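Local structure of glutathione S-transferase (Legionella pneumophila subsp. pneumophila str. Philadelphia 1, 3NIV) at residues 14-19 with 171-176; 21-26 with 202-207. The protein probably acts as a zeta-class glutathione transferase that isomerises maleylacetoacetate with glutathione as cofactor. One frame throughout, in Å; residues are numbered along the deposited sequence.

Contact 1: residues 14-19 with 171-176; sequences CYRVRI and LIPQVY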
ATOM      1  N   CYS A  14       1.046  -1.771 -13.185  1.00 26.59           N
ATOM      2  CA  CYS A  14       1.711  -1.157 -14.336  1.00 28.61           C
ATOM      3  C   CYS A  14       0.847  -0.101 -15.009  1.00 29.06           C
ATOM      4  O   CYS A  14       1.348   0.855 -15.592  1.00 29.35           O
ATOM      5  CB  CYS A  14       2.102  -2.210 -15.368  1.00 30.96           C
ATOM      6  SG  CYS A  14       3.579  -3.156 -14.965  1.00 35.45           S
ATOM      7  N   TYR A  15      -0.459  -0.294 -14.945  1.00 29.42           N
ATOM      8  CA  TYR A  15      -1.402   0.658 -15.521  1.00 29.55           C
ATOM      9  C   TYR A  15      -1.292   1.982 -14.751  1.00 26.93           C
ATOM     10  O   TYR A  15      -1.148   3.044 -15.345  1.00 28.29           O
ATOM     11  CB  TYR A  15      -2.808   0.043 -15.469  1.00 27.59           C
ATOM     12  CG  TYR A  15      -3.906   0.724 -16.266  1.00 31.73           C
ATOM     13  CD1 TYR A  15      -3.635   1.747 -17.169  1.00 27.58           C
ATOM     14  CD2 TYR A  15      -5.225   0.311 -16.126  1.00 29.24           C
ATOM     15  CE1 TYR A  15      -4.647   2.346 -17.879  1.00 27.55           C
ATOM     16  CE2 TYR A  15      -6.234   0.903 -16.832  1.00 33.08           C
ATOM     17  CZ  TYR A  15      -5.948   1.918 -17.713  1.00 30.30           C
ATOM     18  OH  TYR A  15      -6.991   2.488 -18.410  1.00 29.11           O
ATOM     19  N   ARG A  16      -1.300   1.914 -13.426  1.00 28.75           N
ATOM     20  CA  ARG A  16      -1.087   3.112 -12.606  1.00 30.03           C
ATOM     21  C   ARG A  16       0.158   3.872 -13.024  1.00 29.08           C
ATOM     22  O   ARG A  16       0.118   5.075 -13.280  1.00 29.29           O
ATOM     23  CB  ARG A  16      -0.896   2.740 -11.145  1.00 28.13           C
ATOM     24  CG  ARG A  16      -1.996   1.937 -10.558  1.00 27.68           C
ATOM     25  CD  ARG A  16      -1.526   1.341  -9.253  1.00 24.42           C
ATOM     26  NE  ARG A  16      -2.534   0.427  -8.747  1.00 29.46           N
ATOM     27  CZ  ARG A  16      -2.347  -0.374  -7.714  1.00 26.40           C
ATOM     28  NH1 ARG A  16      -1.182  -0.357  -7.090  1.00 25.69           N
ATOM     29  NH2 ARG A  16      -3.323  -1.180  -7.316  1.00 24.75           N
ATOM     30  N   VAL A  17       1.282   3.168 -13.052  1.00 26.24           N
ATOM     31  CA  VAL A  17       2.521   3.807 -13.432  1.00 27.04           C
ATOM     32  C   VAL A  17       2.406   4.456 -14.800  1.00 26.86           C
ATOM     33  O   VAL A  17       2.810   5.592 -14.976  1.00 31.18           O
ATOM     34  CB  VAL A  17       3.699   2.837 -13.414  1.00 26.56           C
ATOM     35  CG1 VAL A  17       4.974   3.575 -13.777  1.00 26.59           C
ATOM     36  CG2 VAL A  17       3.833   2.215 -12.041  1.00 28.06           C
ATOM     37  N   ARG A  18       1.847   3.740 -15.768  1.00 30.32           N
ATOM     38  CA  ARG A  18       1.720   4.286 -17.117  1.00 31.04           C
ATOM     39  C   ARG A  18       0.933   5.593 -17.149  1.00 31.12           C
ATOM     40  O   ARG A  18       1.365   6.551 -17.790  1.00 32.40           O
ATOM     41  CB  ARG A  18       1.163   3.252 -18.101  1.00 31.81           C
ATOM     42  CG  ARG A  18       2.173   2.141 -18.425  1.00 33.81           C
ATOM     43  CD  ARG A  18       1.754   1.309 -19.623  1.00 30.56           C
ATOM     44  NE  ARG A  18       0.364   0.890 -19.520  1.00 30.96           N
ATOM     45  CZ  ARG A  18      -0.033  -0.274 -19.019  1.00 33.34           C
ATOM     46  NH1 ARG A  18       0.861  -1.153 -18.580  1.00 31.70           N
ATOM     47  NH2 ARG A  18      -1.329  -0.567 -18.975  1.00 34.36           N
ATOM     48  N   ILE A  19      -0.196   5.643 -16.440  1.00 30.41           N
ATOM     49  CA  ILE A  19      -0.960   6.889 -16.299  1.00 30.32           C
ATOM     50  C   ILE A  19      -0.135   8.016 -15.658  1.00 32.92           C
ATOM     51  O   ILE A  19      -0.090   9.140 -16.162  1.00 32.87           O
ATOM     52  CB  ILE A  19      -2.222   6.696 -15.433  1.00 29.51           C
ATOM     53  CG1 ILE A  19      -3.008   5.455 -15.876  1.00 26.12           C
ATOM     54  CG2 ILE A  19      -3.069   7.980 -15.435  1.00 29.93           C
ATOM     55  CD1 ILE A  19      -4.402   5.350 -15.292  1.00 23.37           C
ATOM     56  N   LEU A 171      -7.652   4.705  -9.273  1.00 25.86           N
ATOM     57  CA  LEU A 171      -9.051   4.308  -9.418  1.00 25.30           C
ATOM     58  C   LEU A 171      -9.354   3.681 -10.776  1.00 26.76           C
ATOM     59  O   LEU A 171     -10.004   2.637 -10.859  1.00 24.32           O
ATOM     60  CB  LEU A 171      -9.967   5.508  -9.201  1.00 27.03           C
ATOM     61  CG  LEU A 171     -11.460   5.227  -9.363  1.00 25.42           C
ATOM     62  CD1 LEU A 171     -11.886   4.097  -8.436  1.00 21.73           C
ATOM     63  CD2 LEU A 171     -12.296   6.484  -9.100  1.00 23.54           C
ATOM     64  N   ILE A 172      -8.880   4.319 -11.840  1.00 25.08           N
ATOM     65  CA  ILE A 172      -9.184   3.853 -13.187  1.00 24.76           C
ATOM     66  C   ILE A 172      -8.788   2.386 -13.419  1.00 24.46           C
ATOM     67  O   ILE A 172      -9.612   1.592 -13.845  1.00 23.33           O
ATOM     68  CB  ILE A 172      -8.646   4.830 -14.273  1.00 23.74           C
ATOM     69  CG1 ILE A 172      -9.629   5.979 -14.466  1.00 27.14           C
ATOM     70  CG2 ILE A 172      -8.439   4.139 -15.599  1.00 22.16           C
ATOM     71  CD1 ILE A 172      -9.975   6.747 -13.195  1.00 24.57           C
ATOM     72  N   PRO A 173      -7.536   2.014 -13.106  1.00 27.75           N
ATOM     73  CA  PRO A 173      -7.158   0.599 -13.260  1.00 26.11           C
ATOM     74  C   PRO A 173      -8.025  -0.357 -12.429  1.00 25.31           C
ATOM     75  O   PRO A 173      -8.390  -1.422 -12.917  1.00 29.37           O
ATOM     76  CB  PRO A 173      -5.696   0.569 -12.801  1.00 26.76           C
ATOM     77  CG  PRO A 173      -5.206   1.962 -13.052  1.00 28.28           C
ATOM     78  CD  PRO A 173      -6.383   2.857 -12.745  1.00 26.53           C
ATOM     79  N   GLN A 174      -8.385   0.025 -11.213  1.00 23.43           N
ATOM     80  CA  GLN A 174      -9.251  -0.821 -10.398  1.00 25.89           C
ATOM     81  C   GLN A 174     -10.632  -1.063 -11.026  1.00 26.41           C
ATOM     82  O   GLN A 174     -11.174  -2.158 -10.944  1.00 25.36           O
ATOM     83  CB  GLN A 174      -9.414  -0.233  -8.995  1.00 25.99           C
ATOM     84  CG  GLN A 174     -10.040  -1.197  -7.997  1.00 28.88           C
ATOM     85  CD  GLN A 174      -9.270  -2.511  -7.876  1.00 30.87           C
ATOM     86  OE1 GLN A 174      -9.832  -3.577  -8.087  1.00 33.06           O
ATOM     87  NE2 GLN A 174      -7.980  -2.433  -7.541  1.00 31.82           N
ATOM     88  N   VAL A 175     -11.196  -0.025 -11.638  1.00 26.13           N
ATOM     89  CA  VAL A 175     -12.514  -0.101 -12.244  1.00 23.86           C
ATOM     90  C   VAL A 175     -12.438  -0.957 -13.513  1.00 28.47           C
ATOM     91  O   VAL A 175     -13.343  -1.726 -13.815  1.00 27.16           O
ATOM     92  CB  VAL A 175     -13.046   1.310 -12.561  1.00 27.13           C
ATOM     93  CG1 VAL A 175     -14.325   1.250 -13.402  1.00 27.46           C
ATOM     94  CG2 VAL A 175     -13.286   2.075 -11.269  1.00 26.59           C
ATOM     95  N   TYR A 176     -11.336  -0.827 -14.236  1.00 26.06           N
ATOM     96  CA  TYR A 176     -11.045  -1.692 -15.363  1.00 28.42           C
ATOM     97  C   TYR A 176     -11.139  -3.175 -14.960  1.00 32.13           C
ATOM     98  O   TYR A 176     -11.836  -3.962 -15.609  1.00 32.70           O
ATOM     99  CB  TYR A 176      -9.655  -1.350 -15.892  1.00 32.14           C
ATOM    100  CG  TYR A 176      -9.133  -2.247 -16.991  1.00 35.48           C
ATOM    101  CD1 TYR A 176      -8.427  -3.402 -16.688  1.00 36.89           C
ATOM    102  CD2 TYR A 176      -9.306  -1.919 -18.328  1.00 35.05           C
ATOM    103  CE1 TYR A 176      -7.936  -4.213 -17.677  1.00 37.37           C
ATOM    104  CE2 TYR A 176      -8.812  -2.734 -19.326  1.00 34.92           C
ATOM    105  CZ  TYR A 176      -8.126  -3.876 -18.990  1.00 33.37           C
ATOM    106  OH  TYR A 176      -7.617  -4.699 -19.964  1.00 38.63           O
TER

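Contact 2: residues 21-26 with 202-207; sequences LNLKKI and PAFHDA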
ATOM      1  N   LEU A  21       3.003   8.472 -15.529  1.00 29.96           N
ATOM      2  CA  LEU A  21       4.061   8.958 -16.403  1.00 32.89           C
ATOM      3  C   LEU A  21       3.517   9.904 -17.473  1.00 34.54           C
ATOM      4  O   LEU A  21       4.187  10.855 -17.874  1.00 39.67           O
ATOM      5  CB  LEU A  21       4.829   7.791 -17.035  1.00 32.34           C
ATOM      6  CG  LEU A  21       5.810   7.071 -16.100  1.00 35.99           C
ATOM      7  CD1 LEU A  21       6.327   5.753 -16.681  1.00 33.11           C
ATOM      8  CD2 LEU A  21       6.968   7.985 -15.745  1.00 32.21           C
ATOM      9  N   ASN A  22       2.298   9.648 -17.923  1.00 32.35           N
ATOM     10  CA  ASN A  22       1.691  10.487 -18.939  1.00 36.44           C
ATOM     11  C   ASN A  22       1.244  11.807 -18.343  1.00 38.68           C
ATOM     12  O   ASN A  22       1.625  12.867 -18.822  1.00 43.75           O
ATOM     13  CB  ASN A  22       0.505   9.781 -19.597  1.00 33.85           C
ATOM     14  CG  ASN A  22       0.917   8.557 -20.394  1.00 36.00           C
ATOM     15  OD1 ASN A  22       0.077   7.725 -20.750  1.00 38.03           O
ATOM     16  ND2 ASN A  22       2.210   8.437 -20.678  1.00 31.53           N
ATOM     17  N   LEU A  23       0.430  11.732 -17.297  1.00 37.10           N
ATOM     18  CA  LEU A  23      -0.115  12.918 -16.657  1.00 39.32           C
ATOM     19  C   LEU A  23       0.924  14.017 -16.440  1.00 43.05           C
ATOM     20  O   LEU A  23       0.680  15.188 -16.750  1.00 49.66           O
ATOM     21  CB  LEU A  23      -0.761  12.542 -15.331  1.00 37.54           C
ATOM     22  CG  LEU A  23      -2.132  11.923 -15.494  1.00 30.87           C
ATOM     23  CD1 LEU A  23      -2.762  11.640 -14.150  1.00 28.13           C
ATOM     24  CD2 LEU A  23      -2.974  12.889 -16.286  1.00 36.50           C
ATOM     25  N   LYS A  24       2.079  13.642 -15.911  1.00 39.55           N
ATOM     26  CA  LYS A  24       3.114  14.622 -15.614  1.00 44.58           C
ATOM     27  C   LYS A  24       4.088  14.727 -16.778  1.00 40.48           C
ATOM     28  O   LYS A  24       5.201  15.220 -16.636  1.00 41.68           O
ATOM     29  CB  LYS A  24       3.836  14.271 -14.306  1.00 44.42           C
ATOM     30  N   LYS A  25       3.649  14.245 -17.931  1.00 42.49           N
ATOM     31  CA  LYS A  25       4.386  14.397 -19.183  1.00 45.59           C
ATOM     32  C   LYS A  25       5.871  14.090 -19.057  1.00 45.82           C
ATOM     33  O   LYS A  25       6.709  14.801 -19.608  1.00 47.43           O
ATOM     34  CB  LYS A  25       4.184  15.799 -19.759  1.00 42.80           C
ATOM     35  CG  LYS A  25       2.740  16.111 -20.120  1.00 47.11           C
ATOM     36  CD  LYS A  25       2.648  17.477 -20.795  1.00 58.99           C
ATOM     37  CE  LYS A  25       1.400  17.609 -21.667  1.00 61.54           C
ATOM     38  NZ  LYS A  25       1.540  18.691 -22.700  1.00 60.74           N
ATOM     39  N   ILE A  26       6.195  13.020 -18.346  1.00 44.51           N
ATOM     40  CA  ILE A  26       7.580  12.606 -18.226  1.00 42.59           C
ATOM     41  C   ILE A  26       7.993  11.749 -19.407  1.00 45.63           C
ATOM     42  O   ILE A  26       7.347  10.756 -19.714  1.00 45.95           O
ATOM     43  CB  ILE A  26       7.825  11.786 -16.951  1.00 43.73           C
ATOM     44  CG1 ILE A  26       7.515  12.614 -15.706  1.00 43.77           C
ATOM     45  CG2 ILE A  26       9.263  11.286 -16.905  1.00 43.50           C
ATOM     46  CD1 ILE A  26       6.073  12.600 -15.326  1.00 44.92           C
ATOM     47  N   PRO A 202      -6.144  11.532 -23.038  1.00 38.61           N
ATOM     48  CA  PRO A 202      -5.070  10.769 -23.675  1.00 36.93           C
ATOM     49  C   PRO A 202      -4.179  10.083 -22.646  1.00 42.55           C
ATOM     50  O   PRO A 202      -3.815   8.912 -22.826  1.00 45.28           O
ATOM     51  CB  PRO A 202      -4.263  11.851 -24.395  1.00 37.75           C
ATOM     52  CG  PRO A 202      -5.240  12.897 -24.696  1.00 31.27           C
ATOM     53  CD  PRO A 202      -6.266  12.884 -23.604  1.00 34.14           C
ATOM     54  N   ALA A 203      -3.823  10.804 -21.586  1.00 40.39           N
ATOM     55  CA  ALA A 203      -2.953  10.254 -20.552  1.00 38.57           C
ATOM     56  C   ALA A 203      -3.521   8.951 -19.996  1.00 37.90           C
ATOM     57  O   ALA A 203      -2.783   7.981 -19.790  1.00 38.16           O
ATOM     58  CB  ALA A 203      -2.719  11.270 -19.431  1.00 37.81           C
ATOM     59  N   PHE A 204      -4.830   8.919 -19.766  1.00 34.91           N
ATOM     60  CA  PHE A 204      -5.471   7.679 -19.328  1.00 36.15           C
ATOM     61  C   PHE A 204      -5.633   6.706 -20.486  1.00 36.13           C
ATOM     62  O   PHE A 204      -5.219   5.546 -20.403  1.00 35.76           O
ATOM     63  CB  PHE A 204      -6.825   7.958 -18.680  1.00 32.44           C
ATOM     64  CG  PHE A 204      -6.726   8.491 -17.280  1.00 32.57           C
ATOM     65  CD1 PHE A 204      -6.449   9.825 -17.051  1.00 33.44           C
ATOM     66  CD2 PHE A 204      -6.895   7.653 -16.191  1.00 31.07           C
ATOM     67  CE1 PHE A 204      -6.349  10.316 -15.758  1.00 32.93           C
ATOM     68  CE2 PHE A 204      -6.796   8.136 -14.894  1.00 28.01           C
ATOM     69  CZ  PHE A 204      -6.525   9.466 -14.680  1.00 30.97           C
ATOM     70  N   HIS A 205      -6.221   7.195 -21.570  1.00 38.81           N
ATOM     71  CA  HIS A 205      -6.545   6.365 -22.721  1.00 37.86           C
ATOM     72  C   HIS A 205      -5.333   5.605 -23.254  1.00 39.86           C
ATOM     73  O   HIS A 205      -5.398   4.394 -23.478  1.00 38.53           O
ATOM     74  CB  HIS A 205      -7.160   7.220 -23.828  1.00 41.52           C
ATOM     75  CG  HIS A 205      -7.711   6.419 -24.965  1.00 41.20           C
ATOM     76  ND1 HIS A 205      -7.081   6.329 -26.186  1.00 44.10           N
ATOM     77  CD2 HIS A 205      -8.826   5.658 -25.059  1.00 44.30           C
ATOM     78  CE1 HIS A 205      -7.791   5.554 -26.989  1.00 44.27           C
ATOM     79  NE2 HIS A 205      -8.855   5.135 -26.330  1.00 43.49           N
ATOM     80  N   ASP A 206      -4.222   6.317 -23.432  1.00 41.00           N
ATOM     81  CA  ASP A 206      -3.020   5.747 -24.046  1.00 40.98           C
ATOM     82  C   ASP A 206      -2.272   4.773 -23.133  1.00 38.36           C
ATOM     83  O   ASP A 206      -1.392   4.042 -23.578  1.00 37.94           O
ATOM     84  CB  ASP A 206      -2.090   6.875 -24.493  1.00 40.03           C
ATOM     85  CG  ASP A 206      -2.787   7.868 -25.414  1.00 46.49           C
ATOM     86  OD1 ASP A 206      -3.701   7.432 -26.159  1.00 40.91           O
ATOM     87  OD2 ASP A 206      -2.430   9.073 -25.391  1.00 41.63           O
ATOM     88  N   ALA A 207      -2.631   4.769 -21.856  1.00 39.43           N
ATOM     89  CA  ALA A 207      -1.978   3.915 -20.878  1.00 33.61           C
ATOM     90  C   ALA A 207      -2.747   2.613 -20.695  1.00 34.26           C
ATOM     91  O   ALA A 207      -2.284   1.700 -20.006  1.00 35.40           O
ATOM     92  CB  ALA A 207      -1.866   4.638 -19.554  1.00 33.86           C
TER

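Contact 1: residues 14-19 with 171-176
Tyr15 and Pro173 meet at the middle of this contact, where two helices pack almost wholly through apolar surfaces. CG of Tyr15 stands anti to its own backbone nitrogen (chi1 -168°), which carries the phenol across to helix 166-180. There CD2 of Tyr15 lies 3.4 Å from CB of Pro173, and CG of the same proline sits 3.7 Å from CG of Tyr15. The pyrrolidine ring also meets the next residue: its CG is 4.1 Å from CG of Arg16, whose extended chain runs on to a hydrogen bond with Ser69. Ile19 reaches toward the proline from its own helix, and its CD1 stops 4.1 Å from CD of Pro173. Ile172 adds its CG2 branch, 3.6 Å from OH of Tyr15, while its other branch leads away.

The aromatic part is a T-shaped pair. Tyr15 turns its edge to the face of Tyr176, with ring planes at 76° and centroids 5.8 Å apart, and CB of Tyr176 lies at the edge of the Tyr15 ring. The hydroxyl of Tyr176 is hydrogen-bonded to Glu210, which probably helps to fix this ring, and Pro209 touches both tyrosines.

No hydrogen bond spans the two segments. Pro173 has no N-H to give to the preceding turn, and helix 166-180 is kinked there, just where Tyr15 packs. With the axes of the two segments 9.0 Å apart at closest approach and their N-to-C directions 142° apart, the pair illustrates how glutathione transferases join their two domains: the first helix of the thioredoxin-like domain packs on a core helix of the all-helical C-terminal domain.

Contact 2: residues 21-26 with 202-207
Leu23 has its CG anti to the carbonyl carbon (chi1 -78°), and this brings the isobutyl end round to Ala203; Phe204, with a similar first torsion (chi1 -77°), swings its ring back toward the same leucine although its CB points away. Residues 21-26 contain a Schellman motif that closes helix 12-23: N of Ile26 bonds to O of Leu21 at 3.0 Å, the amide of Lys25 bonds to O of Asn22, and Lys25 takes positive phi (46°).

Just before this turn, the last helical residues face the short helix 202-205 of the C-terminal domain. Ala203 points its methyl group between Asn22 and Leu23, and the small side chain permits a close approach, with CB of Ala203 3.6 Å from CB of Asn22. The two CD branches of Leu23 divide their work. CD1 approaches CE1 of Phe204 obliquely at 4.1 Å, and Val169 of helix 166-180 also touches this leucine. Ala207 lies by the side chain of Asn22 and rests on Ile19 and Tyr15, about one and two turns before Asn22 in helix 12-23. The other branch of Leu23 makes the tighter apolar contact, its CD2 lying 3.5 Å from CB of Ala203.

From the N terminus the chain passes through strand 5-7 and enters helix 12-23, which supplies the first segment of both contacts: 14-19 for contact 1, then 21-26 for contact 2. It then adds the other strands of the thioredoxin-like sheet and the first four C-terminal helices, 90-106 to 127-149, before residues 171-176 return to close contact 1 across 151 residues. Contact 2 closes later, at 202-207, so the two connections cross rather than nest. One N-terminal helix is thereby tied to two parts of the C-terminal domain. The contacts also join directly: Phe204 packs on Ile19 and Ile172, and Arg18, which forms a salt bridge with Asp7, probably donates a hydrogen bond to O of Ala207.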